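Acetoin utilization protein AcuB, putative (Vibrio cholerae, PDB 2O16) is of unknown function but contains a pair of CBS domains and may take part in acetoin utilization. Local coordinates at residues His22-Ala27 / Ala59-Ser64; Ile102-Gln105 / Cys111-Val114. All blocks are in the same frame, centred on the assembly; numbering follows the deposited sequence.

How the contacts relate
From the N terminus, the chain first enters the CBS domain of residues 7-63. Helix 24-34, strands 38-42 and 48-53 and helix 54-64 follow one another there. Contact 1 (22-27 with 59-64) closes this run by bringing the last helix back to the start of the first. The second CBS domain, residues 80-135, holds contact 2 (102-105 with 111-114). It closes a much shorter loop, where a short connection leads from helix 97-106 to strand 112-116. The two contacts lie in series and neither crosses the other. The centres of contact 1 and contact 2 are about 24 Å apart, on opposite sides of the chain's centre. Contact 1 joins helix to helix, contact 2 helix to sheet.

Contact 1 (His22-Ala27 / Ala59-Ser64); sequences HTLNDA and AAQESS
L24 reaches across to A60 and Q61, and these three residues make the whole contact. Between the two segments it is van der Waals and small. CD1 of L24 meets CB of A60 at 3.6 Å. Its other methyl, CD2, lies 3.8 Å from Q61 CD and also touches the CG methylene of Q61. L24 has CG anti to its backbone nitrogen (chi1 -170°). This carries CG toward helix 54-64, and chi2 (149°) then sets CD1 on A60 and CD2 on Q61.

T23 is the N-cap of helix 24-34 and forms a capping box with D26. The D26 backbone N donates to T23 OG1 at 3.2 Å. In return T23 N donates to D26 OD2 at 2.9 Å, from above the carboxylate plane. Q61 NE2 bonds to the carbonyl of L57 in its own helix, and OE1 makes a weak hydrogen bond to K28 NZ of the facing helix.

The contact joins the first turn of helix 24-34 to the later part of helix 54-64. These are the two helices of one CBS motif, packed together as in the beta-alpha-beta-beta-alpha CBS fold. L57 also touches L24 and A27. Backbone bonds link L24 to T78 and N25 to F76, in the segment leading to helix 80-83.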
# COMPACT_ATOMS: atom_id res chain seq x y z
N HIS A 22 -15.76 6.11 4.11
CA HIS A 22 -14.97 7.10 4.83
C HIS A 22 -14.46 8.12 3.82
O HIS A 22 -14.69 7.96 2.61
CB HIS A 22 -13.85 6.43 5.62
CG HIS A 22 -14.26 6.03 6.99
ND1 HIS A 22 -15.43 5.32 7.24
CD2 HIS A 22 -13.68 6.22 8.21
CE1 HIS A 22 -15.54 5.10 8.54
NE2 HIS A 22 -14.49 5.62 9.15
N THR A 23 -13.86 9.22 4.29
CA THR A 23 -13.65 10.35 3.40
C THR A 23 -12.16 10.65 3.19
O THR A 23 -11.29 10.05 3.87
CB THR A 23 -14.28 11.63 3.98
OG1 THR A 23 -13.55 12.01 5.14
CG2 THR A 23 -15.77 11.39 4.36
N LEU A 24 -11.89 11.55 2.24
CA LEU A 24 -10.54 12.15 2.08
C LEU A 24 -9.99 12.64 3.42
O LEU A 24 -8.81 12.39 3.78
CB LEU A 24 -10.58 13.32 1.09
CG LEU A 24 -9.22 13.90 0.64
CD1 LEU A 24 -9.33 14.44 -0.77
CD2 LEU A 24 -8.71 14.96 1.60
N ASN A 25 -10.85 13.33 4.19
CA ASN A 25 -10.46 13.86 5.49
C ASN A 25 -10.00 12.78 6.46
O ASN A 25 -9.00 12.96 7.15
CB ASN A 25 -11.61 14.67 6.10
CG ASN A 25 -11.12 15.77 7.01
OD1 ASN A 25 -10.05 16.34 6.80
ND2 ASN A 25 -11.92 16.09 8.05
N ASP A 26 -10.71 11.65 6.50
CA ASP A 26 -10.31 10.53 7.32
C ASP A 26 -8.95 9.95 6.90
O ASP A 26 -8.14 9.62 7.76
CB ASP A 26 -11.33 9.39 7.26
CG ASP A 26 -12.71 9.80 7.76
OD1 ASP A 26 -12.79 10.57 8.76
OD2 ASP A 26 -13.69 9.34 7.18
N ALA A 27 -8.76 9.78 5.59
CA ALA A 27 -7.50 9.23 5.08
C ALA A 27 -6.34 10.20 5.37
O ALA A 27 -5.26 9.78 5.78
CB ALA A 27 -7.60 8.96 3.55
N ALA A 59 -3.76 15.50 -4.88
CA ALA A 59 -4.37 15.84 -6.18
C ALA A 59 -5.88 16.17 -6.10
O ALA A 59 -6.36 17.06 -6.80
CB ALA A 59 -4.15 14.73 -7.18
N ALA A 60 -6.62 15.47 -5.24
CA ALA A 60 -8.04 15.77 -5.10
C ALA A 60 -8.22 17.13 -4.43
O ALA A 60 -9.08 17.91 -4.83
CB ALA A 60 -8.75 14.69 -4.30
N GLN A 61 -7.40 17.41 -3.42
CA GLN A 61 -7.47 18.69 -2.70
C GLN A 61 -7.09 19.86 -3.62
O GLN A 61 -7.79 20.88 -3.66
CB GLN A 61 -6.59 18.67 -1.45
CG GLN A 61 -7.20 17.87 -0.30
CD GLN A 61 -6.25 17.70 0.89
OE1 GLN A 61 -6.36 18.42 1.88
NE2 GLN A 61 -5.31 16.75 0.78
N GLU A 62 -6.01 19.69 -4.37
CA GLU A 62 -5.58 20.70 -5.33
C GLU A 62 -6.61 20.90 -6.44
O GLU A 62 -6.88 22.04 -6.84
CB GLU A 62 -4.20 20.33 -5.90
CG GLU A 62 -3.03 20.58 -4.92
CD GLU A 62 -1.83 19.69 -5.19
OE1 GLU A 62 -1.73 19.11 -6.30
OE2 GLU A 62 -0.97 19.55 -4.30
N SER A 63 -7.20 19.81 -6.93
CA SER A 63 -8.22 19.88 -7.98
C SER A 63 -9.53 20.50 -7.49
O SER A 63 -10.41 20.83 -8.29
CB SER A 63 -8.47 18.49 -8.57
OG SER A 63 -9.79 18.35 -9.06
N SER A 64 -9.66 20.66 -6.17
CA SER A 64 -10.86 21.22 -5.57
C SER A 64 -10.73 22.73 -5.40
O SER A 64 -11.72 23.45 -5.49
CB SER A 64 -11.16 20.57 -4.24
OG SER A 64 -12.45 20.92 -3.81

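Contact 2 (Ile102-Gln105 / Cys111-Val114); sequences IYMQ and CLPV
M104 and L112 carry this contact, with C111 at its margin. The thioether chain of M104 lies across the L112 side chain at a slant. CG of M104 comes closest, 3.7 Å from L112 CD2. The sulfur follows, with SD of M104 3.8 Å from L112 CD2 and 3.9 Å from L112 CB. SD thus touches both CB and the CD2 branch of L112.

The methionine leaves the helix with CG anti to its carbonyl carbon (chi1 -75°). The chain then bends at its last torsion (chi3 75°). The bend turns CE toward the backbone of C111 and L112. M104 CE lies 4.0 Å from L112 N and 4.1 Å from C111 N. The methyl lies beside these main-chain nitrogens and also near L112 CB, with M104 CE 4.1 Å from that atom.

The CD2 branch of L112 is the one that meets M104. The CB of C111 points away from the helix, and its side chain packs instead on I51 and T125. All three residues are buried.

The contact lays helix 97-106 on the strand that follows it in the second CBS motif. Within this chain, strand 112-116 is an outermost strand of its antiparallel sheet. The central strand, 119-124, lies next to it: L112 and I124 share backbone hydrogen bonding, and the M104 side chain also touches I124. C111 and P113 touch I51 of strand 48-53, in the first CBS domain. The second motif thus faces the first here, as in a CBS pair, with helix 97-106 packed behind strand 112-116.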
# COMPACT_ATOMS: atom_id res chain seq x y z
N ILE A 102 11.09 -6.10 -8.78
CA ILE A 102 11.38 -5.77 -10.19
C ILE A 102 10.09 -5.30 -10.90
O ILE A 102 10.10 -4.33 -11.64
CB ILE A 102 12.08 -6.95 -10.93
CG1 ILE A 102 13.52 -7.14 -10.38
CG2 ILE A 102 12.12 -6.68 -12.42
CD1 ILE A 102 14.20 -8.51 -10.78
N TYR A 103 9.00 -6.00 -10.64
CA TYR A 103 7.68 -5.61 -11.14
C TYR A 103 7.31 -4.18 -10.70
O TYR A 103 6.87 -3.36 -11.50
CB TYR A 103 6.63 -6.61 -10.66
CG TYR A 103 5.24 -6.38 -11.24
CD1 TYR A 103 4.79 -7.10 -12.36
CD2 TYR A 103 4.38 -5.44 -10.65
CE1 TYR A 103 3.50 -6.89 -12.88
CE2 TYR A 103 3.11 -5.22 -11.16
CZ TYR A 103 2.68 -5.94 -12.27
OH TYR A 103 1.41 -5.71 -12.75
N MET A 104 7.50 -3.90 -9.41
CA MET A 104 7.17 -2.58 -8.86
C MET A 104 8.03 -1.49 -9.49
O MET A 104 7.55 -0.36 -9.79
CB MET A 104 7.36 -2.60 -7.35
CG MET A 104 6.21 -3.36 -6.62
SD MET A 104 6.55 -3.43 -4.83
CE MET A 104 6.17 -1.78 -4.32
N GLN A 105 9.30 -1.82 -9.68
CA GLN A 105 10.27 -0.94 -10.32
C GLN A 105 9.85 -0.61 -11.77
O GLN A 105 9.75 0.58 -12.14
CB GLN A 105 11.66 -1.60 -10.28
CG GLN A 105 12.83 -0.79 -10.88
CD GLN A 105 14.11 -1.63 -10.94
OE1 GLN A 105 14.19 -2.69 -11.62
NE2 GLN A 105 15.13 -1.16 -10.23
N CYS A 111 3.44 1.30 -4.00
CA CYS A 111 2.87 0.45 -2.96
C CYS A 111 2.06 -0.68 -3.57
O CYS A 111 1.22 -0.45 -4.43
CB CYS A 111 1.95 1.25 -2.04
SG CYS A 111 1.07 0.31 -0.79
N LEU A 112 2.32 -1.91 -3.13
CA LEU A 112 1.67 -3.08 -3.68
C LEU A 112 0.92 -3.81 -2.55
O LEU A 112 1.55 -4.44 -1.69
CB LEU A 112 2.73 -3.95 -4.38
CG LEU A 112 2.39 -5.21 -5.18
CD1 LEU A 112 1.46 -4.87 -6.37
CD2 LEU A 112 3.71 -5.87 -5.67
N PRO A 113 -0.43 -3.72 -2.53
CA PRO A 113 -1.23 -4.51 -1.60
C PRO A 113 -1.02 -6.00 -1.85
O PRO A 113 -0.84 -6.40 -2.99
CB PRO A 113 -2.68 -4.14 -1.96
CG PRO A 113 -2.57 -2.83 -2.73
CD PRO A 113 -1.24 -2.84 -3.40
N VAL A 114 -1.03 -6.79 -0.78
CA VAL A 114 -0.82 -8.23 -0.83
C VAL A 114 -2.17 -8.84 -0.43
O VAL A 114 -2.74 -8.51 0.62
CB VAL A 114 0.29 -8.66 0.18
CG1 VAL A 114 0.55 -10.19 0.17
CG2 VAL A 114 1.58 -7.88 -0.08